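Local coordinates for arfgap-like finger domain containing protein (Cryptosporidium parvum Iowa II, PDB 2OWA) that probably activates the GTPase activity of ADP-ribosylation factors through its ArfGAP domain, built around a four-cysteine zinc finger, at residues D65-G70 against S74-S79; L52-F57 against R126-I131. One frame throughout, in Å; residues are numbered along the deposited sequence.

Overall arrangement
Both contacts lie in the ArfGAP zinc-finger domain, their centres about 13 Å apart, and both reach the same small antiparallel sheet. Contact 1 ties the end of helix 60-67 to the edge strand 76-78; contact 2 seats helix 123-135 against the turn that joins strands 49-51 and 56-58. They meet directly where Phe-75 O lies 2.8 Å from Leu-52 N, a probable hydrogen bond, and the hydroxyl of Ser-53 also reaches the backbone N of Phe-75. Contact 1 is nearer the metal: the His-66 side chain is about 8 Å from the zinc ion, that of Phe-54 about 13 Å.

Contact 1: residues D65-G70 against S74-S79; sequences DHRKMG and SFVRSS
The imidazole of His-66 meets Ser-74 at its edge, where ND1 and OG lie 2.7 Å apart in the ring plane in a nearly straight hydrogen bond (178°). Val-76 CG2 approaches the same histidine obliquely and packs 3.3 Å from its CB. The guanidinium of Arg-77 has Phe-75 CZ over one face, offset toward the rim, while in its plane NH1 donates to Val-76 O at 2.9 Å. Histidine suits its place because both ring nitrogens find partners: NE2 bonds to Asp-41 OD2, in the loop between zinc ligands Cys-39 and Cys-42. In this Cys4 zinc finger of the ArfGAP domain, helix 60-67, which carries zinc ligand Cys-62, is thus joined to the edge strand 76-78 and the residues before it. With OG anti to the backbone N (chi1 175°), Ser-74 directs its hydroxyl at the ring, and the same oxygen is also hydrogen-bonded to Ser-51 OG. Beta-branched Val-76 divides its methyls, CG2 to His-66 and CG1 to Arg-67 CG at 3.7 Å; the arginine chain crosses it at about a right angle, and its charged end makes a cation-pi contact with Trp-49. Gly-70, whose positive phi suits a residue without a side chain, ends the helical course and accepts from Ser-74 N through its O at 3.1 Å. A water joins His-66 O, Gly-70 N and Ser-74 O.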
ATOM      1  N   ASP A  65       7.002   0.541 -12.024  1.00 25.82           N
ATOM      2  CA  ASP A  65       8.303   0.363 -11.347  1.00 25.17           C
ATOM      3  C   ASP A  65       8.272  -0.682 -10.252  1.00 24.30           C
ATOM      4  O   ASP A  65       9.154  -1.542 -10.192  1.00 23.99           O
ATOM      5  CB  ASP A  65       8.854   1.683 -10.799  1.00 25.56           C
ATOM      6  CG  ASP A  65       9.042   2.753 -11.896  1.00 29.99           C
ATOM      7  OD1 ASP A  65       9.268   2.407 -13.083  1.00 29.53           O
ATOM      8  OD2 ASP A  65       8.903   3.947 -11.567  1.00 33.37           O
ATOM      9  N   HIS A  66       7.279  -0.596  -9.366  1.00 23.83           N
ATOM     10  CA  HIS A  66       7.099  -1.597  -8.311  1.00 24.31           C
ATOM     11  C   HIS A  66       6.890  -3.012  -8.853  1.00 25.15           C
ATOM     12  O   HIS A  66       7.360  -3.962  -8.263  1.00 25.50           O
ATOM     13  CB  HIS A  66       5.916  -1.247  -7.416  1.00 22.39           C
ATOM     14  CG  HIS A  66       6.212  -0.170  -6.427  1.00 21.45           C
ATOM     15  ND1 HIS A  66       6.226  -0.395  -5.069  1.00 21.47           N
ATOM     16  CD2 HIS A  66       6.518   1.138  -6.598  1.00 18.82           C
ATOM     17  CE1 HIS A  66       6.510   0.728  -4.438  1.00 20.13           C
ATOM     18  NE2 HIS A  66       6.698   1.673  -5.348  1.00 20.72           N
ATOM     19  N   ARG A  67       6.164  -3.133  -9.956  1.00 26.34           N
ATOM     20  CA  ARG A  67       5.868  -4.440 -10.554  1.00 28.91           C
ATOM     21  C   ARG A  67       7.130  -5.147 -11.091  1.00 28.29           C
ATOM     22  O   ARG A  67       7.156  -6.377 -11.201  1.00 28.83           O
ATOM     23  CB  ARG A  67       4.780  -4.318 -11.652  1.00 28.53           C
ATOM     24  CG  ARG A  67       3.337  -4.159 -11.114  1.00 31.85           C
ATOM     25  CD  ARG A  67       2.248  -4.259 -12.220  1.00 31.78           C
ATOM     26  NE  ARG A  67       2.336  -3.187 -13.222  1.00 43.25           N
ATOM     27  CZ  ARG A  67       1.672  -2.018 -13.191  1.00 46.39           C
ATOM     28  NH1 ARG A  67       0.847  -1.711 -12.200  1.00 48.55           N
ATOM     29  NH2 ARG A  67       1.839  -1.126 -14.161  1.00 48.22           N
ATOM     30  N   LYS A  68       8.159  -4.370 -11.421  1.00 28.22           N
ATOM     31  CA  LYS A  68       9.462  -4.915 -11.830  1.00 28.25           C
ATOM     32  C   LYS A  68      10.348  -5.384 -10.679  1.00 27.08           C
ATOM     33  O   LYS A  68      11.391  -5.969 -10.908  1.00 26.71           O
ATOM     34  CB  LYS A  68      10.260  -3.882 -12.617  1.00 28.49           C
ATOM     35  CG  LYS A  68       9.591  -3.302 -13.841  1.00 31.47           C
ATOM     36  CD  LYS A  68      10.493  -2.170 -14.374  1.00 35.39           C
ATOM     37  CE  LYS A  68       9.702  -1.132 -15.159  1.00 39.72           C
ATOM     38  NZ  LYS A  68       8.861  -1.779 -16.211  1.00 38.91           N
ATOM     39  N   MET A  69       9.966  -5.101  -9.443  1.00 27.00           N
ATOM     40  CA  MET A  69      10.821  -5.425  -8.306  1.00 26.72           C
ATOM     41  C   MET A  69      10.615  -6.840  -7.764  1.00 27.07           C
ATOM     42  O   MET A  69      11.549  -7.432  -7.221  1.00 29.24           O
ATOM     43  CB  MET A  69      10.594  -4.427  -7.183  1.00 26.63           C
ATOM     44  CG  MET A  69      10.946  -3.010  -7.572  1.00 27.35           C
ATOM     45  SD  MET A  69      10.697  -1.807  -6.255  1.00 27.07           S
ATOM     46  CE  MET A  69       9.091  -2.154  -5.664  1.00 33.03           C
ATOM     47  N   GLY A  70       9.405  -7.377  -7.853  1.00 26.38           N
ATOM     48  CA  GLY A  70       9.191  -8.749  -7.365  1.00 25.19           C
ATOM     49  C   GLY A  70       8.514  -8.753  -6.010  1.00 24.18           C
ATOM     50  O   GLY A  70       8.828  -7.916  -5.145  1.00 22.74           O
ATOM     51  N   SER A  74       7.869  -5.666  -3.250  1.00 22.59           N
ATOM     52  CA  SER A  74       6.636  -4.898  -3.277  1.00 23.05           C
ATOM     53  C   SER A  74       5.581  -5.630  -4.079  1.00 22.51           C
ATOM     54  O   SER A  74       5.820  -5.976  -5.218  1.00 24.12           O
ATOM     55  CB  SER A  74       6.906  -3.483  -3.806  1.00 22.72           C
ATOM     56  OG  SER A  74       5.725  -2.746  -3.950  1.00 20.87           O
ATOM     57  N   PHE A  75       4.429  -5.879  -3.453  1.00 23.54           N
ATOM     58  CA  PHE A  75       3.356  -6.747  -3.961  1.00 22.49           C
ATOM     59  C   PHE A  75       2.244  -5.818  -4.387  1.00 21.72           C
ATOM     60  O   PHE A  75       1.562  -5.240  -3.551  1.00 20.10           O
ATOM     61  CB  PHE A  75       2.894  -7.698  -2.831  1.00 24.48           C
ATOM     62  CG  PHE A  75       1.736  -8.621  -3.188  1.00 24.80           C
ATOM     63  CD1 PHE A  75       1.949  -9.963  -3.450  1.00 29.70           C
ATOM     64  CD2 PHE A  75       0.415  -8.158  -3.175  1.00 31.43           C
ATOM     65  CE1 PHE A  75       0.891 -10.832  -3.737  1.00 27.07           C
ATOM     66  CE2 PHE A  75      -0.672  -9.007  -3.481  1.00 30.42           C
ATOM     67  CZ  PHE A  75      -0.420 -10.363  -3.747  1.00 31.19           C
ATOM     68  N   VAL A  76       2.060  -5.695  -5.697  1.00 20.50           N
ATOM     69  CA  VAL A  76       1.325  -4.570  -6.285  1.00 22.14           C
ATOM     70  C   VAL A  76      -0.044  -5.030  -6.771  1.00 21.39           C
ATOM     71  O   VAL A  76      -0.157  -6.097  -7.368  1.00 21.45           O
ATOM     72  CB  VAL A  76       2.146  -3.932  -7.458  1.00 21.81           C
ATOM     73  CG1 VAL A  76       1.314  -2.953  -8.291  1.00 23.79           C
ATOM     74  CG2 VAL A  76       3.406  -3.305  -6.926  1.00 22.68           C
ATOM     75  N   ARG A  77      -1.060  -4.220  -6.476  1.00 21.46           N
ATOM     76  CA  ARG A  77      -2.438  -4.413  -6.946  1.00 22.20           C
ATOM     77  C   ARG A  77      -3.037  -3.092  -7.377  1.00 21.07           C
ATOM     78  O   ARG A  77      -2.606  -2.037  -6.945  1.00 20.11           O
ATOM     79  CB  ARG A  77      -3.345  -4.998  -5.823  1.00 21.58           C
ATOM     80  CG  ARG A  77      -2.985  -6.422  -5.376  1.00 25.01           C
ATOM     81  CD  ARG A  77      -3.236  -7.334  -6.561  1.00 29.37           C
ATOM     82  NE  ARG A  77      -3.075  -8.766  -6.317  1.00 29.12           N
ATOM     83  CZ  ARG A  77      -2.009  -9.485  -6.692  1.00 29.02           C
ATOM     84  NH1 ARG A  77      -0.934  -8.906  -7.259  1.00 21.76           N
ATOM     85  NH2 ARG A  77      -2.007 -10.794  -6.457  1.00 28.39           N
ATOM     86  N   SER A  78      -4.062  -3.175  -8.217  1.00 21.11           N
ATOM     87  CA  SER A  78      -4.877  -2.038  -8.548  1.00 20.56           C
ATOM     88  C   SER A  78      -6.085  -2.027  -7.604  1.00 20.58           C
ATOM     89  O   SER A  78      -6.841  -3.008  -7.563  1.00 19.41           O
ATOM     90  CB  SER A  78      -5.347  -2.184  -9.996  1.00 20.64           C
ATOM     91  OG  SER A  78      -6.324  -1.209 -10.239  1.00 25.82           O
ATOM     92  N   SER A  79      -6.284  -0.944  -6.845  1.00 21.20           N
ATOM     93  CA  SER A  79      -7.439  -0.905  -5.933  1.00 22.47           C
ATOM     94  C   SER A  79      -8.804  -0.880  -6.648  1.00 24.32           C
ATOM     95  O   SER A  79      -9.820  -1.278  -6.090  1.00 24.15           O
ATOM     96  CB  SER A  79      -7.305   0.214  -4.879  1.00 21.90           C
ATOM     97  OG  SER A  79      -7.552   1.499  -5.420  1.00 21.38           O
TER
HETATM   98  O   HOH W   1       6.682  -6.304  -7.601  1.00 21.03           O

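Contact 2: residues L52-F57 against R126-I131; sequences LSFAVF and RQYKQI
Ser-53 and Phe-54 lie against Tyr-128 and Lys-129 where the turn between two strands of the ArfGAP zinc-finger sheet meets helix 123-135. The turn ends in a G1 beta bulge, Ala-55 and Val-56 both facing Ser-51. The close packing is largely side chain on backbone: Lys-129 CG rests 3.2 Å from Ser-53 O, and Tyr-128 CE2 is 3.5 Å from Phe-54 O, which lies at the edge of the tyrosine ring and in its plane. Ring against ring is looser. Tyr-128 CD2 comes only to 4.4 Å from Phe-54 CD1, at the phenylalanine edge, while Ser-53 CB sits over the centre of one face of Phe-54. Aromatic residues suit this buried side, since Tyr-128 also meets Tyr-103 and Phe-104 and Phe-54 packs edge-to-face on Tyr-119. Arg-91 binds both segments, NH2 bonding to Ser-53 O and to Lys-129 O. The looser, partly exposed side is Lys-129, whose polar end is reached through water. Its chain leaves the helix anti to the backbone N (chi1 -155°) and bends at chi2 and chi4, letting the aliphatic part lie by the turn. The water bridges Lys-129 NZ, at 2.6 Å, to Ser-53 OG, whose hydroxyl also bonds to Phe-75 N. At the tyrosine end a second water, 2.5 Å from Tyr-128 OH, lies in the ring plane and also hydrogen-bonds to Phe-54 O.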
ATOM      1  N   LEU A  52       0.679  -3.744  -1.364  1.00 18.92           N
ATOM      2  CA  LEU A  52       0.126  -4.317  -0.152  1.00 19.42           C
ATOM      3  C   LEU A  52       1.171  -4.375   0.949  1.00 19.06           C
ATOM      4  O   LEU A  52       0.844  -4.128   2.087  1.00 20.22           O
ATOM      5  CB  LEU A  52      -0.457  -5.712  -0.369  1.00 20.04           C
ATOM      6  CG  LEU A  52      -1.932  -5.667  -0.787  1.00 23.44           C
ATOM      7  CD1 LEU A  52      -2.327  -7.009  -1.407  1.00 26.70           C
ATOM      8  CD2 LEU A  52      -2.883  -5.237   0.395  1.00 22.53           C
ATOM      9  N   SER A  53       2.429  -4.640   0.581  1.00 19.18           N
ATOM     10  CA  SER A  53       3.561  -4.806   1.531  1.00 19.25           C
ATOM     11  C   SER A  53       3.665  -3.683   2.554  1.00 19.21           C
ATOM     12  O   SER A  53       3.795  -3.924   3.746  1.00 19.43           O
ATOM     13  CB  SER A  53       4.899  -4.888   0.755  1.00 18.05           C
ATOM     14  OG  SER A  53       4.782  -5.764  -0.370  1.00 20.16           O
ATOM     15  N   PHE A  54       3.612  -2.449   2.065  1.00 19.61           N
ATOM     16  CA  PHE A  54       3.726  -1.259   2.914  1.00 19.26           C
ATOM     17  C   PHE A  54       2.377  -0.600   3.150  1.00 18.82           C
ATOM     18  O   PHE A  54       2.293   0.426   3.803  1.00 19.46           O
ATOM     19  CB  PHE A  54       4.738  -0.306   2.268  1.00 19.26           C
ATOM     20  CG  PHE A  54       5.983  -1.011   1.838  1.00 18.96           C
ATOM     21  CD1 PHE A  54       6.880  -1.516   2.797  1.00 21.52           C
ATOM     22  CD2 PHE A  54       6.250  -1.214   0.487  1.00 17.90           C
ATOM     23  CE1 PHE A  54       8.035  -2.205   2.405  1.00 18.22           C
ATOM     24  CE2 PHE A  54       7.385  -1.888   0.093  1.00 18.57           C
ATOM     25  CZ  PHE A  54       8.278  -2.373   1.035  1.00 19.65           C
ATOM     26  N   ALA A  55       1.315  -1.217   2.620  1.00 19.65           N
ATOM     27  CA  ALA A  55      -0.015  -0.604   2.601  1.00 17.87           C
ATOM     28  C   ALA A  55       0.048   0.856   2.162  1.00 17.66           C
ATOM     29  O   ALA A  55      -0.474   1.739   2.828  1.00 18.58           O
ATOM     30  CB  ALA A  55      -0.698  -0.734   3.975  1.00 18.66           C
ATOM     31  N   VAL A  56       0.706   1.124   1.035  1.00 18.83           N
ATOM     32  CA  VAL A  56       0.724   2.471   0.484  1.00 17.08           C
ATOM     33  C   VAL A  56      -0.031   2.501  -0.859  1.00 17.20           C
ATOM     34  O   VAL A  56      -0.054   1.510  -1.581  1.00 16.27           O
ATOM     35  CB  VAL A  56       2.150   3.037   0.328  1.00 16.69           C
ATOM     36  CG1 VAL A  56       2.822   3.251   1.754  1.00 15.38           C
ATOM     37  CG2 VAL A  56       2.989   2.110  -0.535  1.00 16.74           C
ATOM     38  N   PHE A  57      -0.630   3.647  -1.166  1.00 17.54           N
ATOM     39  CA  PHE A  57      -1.212   3.915  -2.500  1.00 17.74           C
ATOM     40  C   PHE A  57      -0.239   4.668  -3.401  1.00 17.18           C
ATOM     41  O   PHE A  57       0.396   5.632  -2.959  1.00 18.61           O
ATOM     42  CB  PHE A  57      -2.492   4.731  -2.396  1.00 17.85           C
ATOM     43  CG  PHE A  57      -3.588   4.010  -1.725  1.00 19.95           C
ATOM     44  CD1 PHE A  57      -4.464   3.231  -2.460  1.00 19.59           C
ATOM     45  CD2 PHE A  57      -3.739   4.092  -0.329  1.00 17.00           C
ATOM     46  CE1 PHE A  57      -5.510   2.523  -1.808  1.00 22.97           C
ATOM     47  CE2 PHE A  57      -4.754   3.412   0.319  1.00 18.50           C
ATOM     48  CZ  PHE A  57      -5.659   2.642  -0.419  1.00 20.32           C
ATOM     49  N   ARG A 126      11.447  -3.807   5.364  1.00 20.95           N
ATOM     50  CA  ARG A 126      11.105  -5.141   5.893  1.00 21.72           C
ATOM     51  C   ARG A 126      10.501  -5.024   7.294  1.00 21.50           C
ATOM     52  O   ARG A 126       9.462  -5.592   7.541  1.00 22.09           O
ATOM     53  CB  ARG A 126      12.325  -6.049   5.896  1.00 21.45           C
ATOM     54  CG  ARG A 126      12.062  -7.457   6.422  1.00 24.24           C
ATOM     55  N   GLN A 127      11.148  -4.244   8.161  1.00 21.97           N
ATOM     56  CA  GLN A 127      10.709  -3.953   9.501  1.00 22.73           C
ATOM     57  C   GLN A 127       9.306  -3.314   9.592  1.00 22.50           C
ATOM     58  O   GLN A 127       8.477  -3.706  10.436  1.00 21.89           O
ATOM     59  CB  GLN A 127      11.718  -3.039  10.155  1.00 23.34           C
ATOM     60  CG  GLN A 127      12.409  -3.678  11.337  1.00 28.32           C
ATOM     61  CD  GLN A 127      13.835  -3.225  11.484  1.00 31.43           C
ATOM     62  OE1 GLN A 127      14.133  -2.034  11.399  1.00 36.31           O
ATOM     63  NE2 GLN A 127      14.734  -4.172  11.705  1.00 34.28           N
ATOM     64  N   TYR A 128       9.039  -2.352   8.715  1.00 21.28           N
ATOM     65  CA  TYR A 128       7.684  -1.748   8.646  1.00 21.32           C
ATOM     66  C   TYR A 128       6.624  -2.753   8.168  1.00 21.88           C
ATOM     67  O   TYR A 128       5.514  -2.764   8.691  1.00 22.09           O
ATOM     68  CB  TYR A 128       7.692  -0.471   7.800  1.00 19.94           C
ATOM     69  CG  TYR A 128       6.371   0.240   7.761  1.00 20.12           C
ATOM     70  CD1 TYR A 128       5.899   0.949   8.887  1.00 18.92           C
ATOM     71  CD2 TYR A 128       5.567   0.157   6.633  1.00 17.27           C
ATOM     72  CE1 TYR A 128       4.666   1.589   8.856  1.00 21.13           C
ATOM     73  CE2 TYR A 128       4.325   0.789   6.592  1.00 19.22           C
ATOM     74  CZ  TYR A 128       3.893   1.500   7.693  1.00 18.79           C
ATOM     75  OH  TYR A 128       2.680   2.102   7.644  1.00 19.51           O
ATOM     76  N   LYS A 129       6.961  -3.569   7.169  1.00 22.44           N
ATOM     77  CA  LYS A 129       6.089  -4.633   6.662  1.00 23.13           C
ATOM     78  C   LYS A 129       5.675  -5.593   7.822  1.00 23.25           C
ATOM     79  O   LYS A 129       4.507  -5.968   7.938  1.00 22.20           O
ATOM     80  CB  LYS A 129       6.826  -5.397   5.554  1.00 23.51           C
ATOM     81  CG  LYS A 129       5.995  -6.139   4.502  1.00 26.55           C
ATOM     82  CD  LYS A 129       6.120  -7.667   4.598  1.00 30.32           C
ATOM     83  CE  LYS A 129       5.682  -8.366   3.276  1.00 31.64           C
ATOM     84  NZ  LYS A 129       6.766  -8.481   2.186  1.00 36.15           N
ATOM     85  N   GLN A 130       6.640  -5.932   8.682  1.00 22.50           N
ATOM     86  CA  GLN A 130       6.409  -6.731   9.887  1.00 23.62           C
ATOM     87  C   GLN A 130       5.587  -6.052  10.959  1.00 22.08           C
ATOM     88  O   GLN A 130       4.888  -6.735  11.670  1.00 22.02           O
ATOM     89  CB  GLN A 130       7.738  -7.199  10.511  1.00 23.17           C
ATOM     90  CG  GLN A 130       8.353  -8.373   9.774  1.00 25.48           C
ATOM     91  CD  GLN A 130       9.583  -8.951  10.489  1.00 25.93           C
ATOM     92  OE1 GLN A 130      10.498  -9.440   9.849  1.00 32.10           O
ATOM     93  NE2 GLN A 130       9.603  -8.872  11.821  1.00 33.31           N
ATOM     94  N   ILE A 131       5.701  -4.733  11.108  1.00 22.27           N
ATOM     95  CA  ILE A 131       4.843  -3.955  12.032  1.00 22.40           C
ATOM     96  C   ILE A 131       3.381  -4.094  11.602  1.00 22.33           C
ATOM     97  O   ILE A 131       2.472  -4.295  12.430  1.00 21.96           O
ATOM     98  CB  ILE A 131       5.249  -2.435  12.095  1.00 22.96           C
ATOM     99  CG1 ILE A 131       6.646  -2.260  12.731  1.00 25.01           C
ATOM    100  CG2 ILE A 131       4.205  -1.590  12.847  1.00 22.79           C
ATOM    101  CD1 ILE A 131       7.272  -0.888  12.459  1.00 22.43           C
TER
HETATM  102  O   HOH W   2       5.605  -8.350  -0.089  1.00 26.97           O
HETATM  103  O   HOH W   3       1.157   2.041   5.686  1.00 14.88           O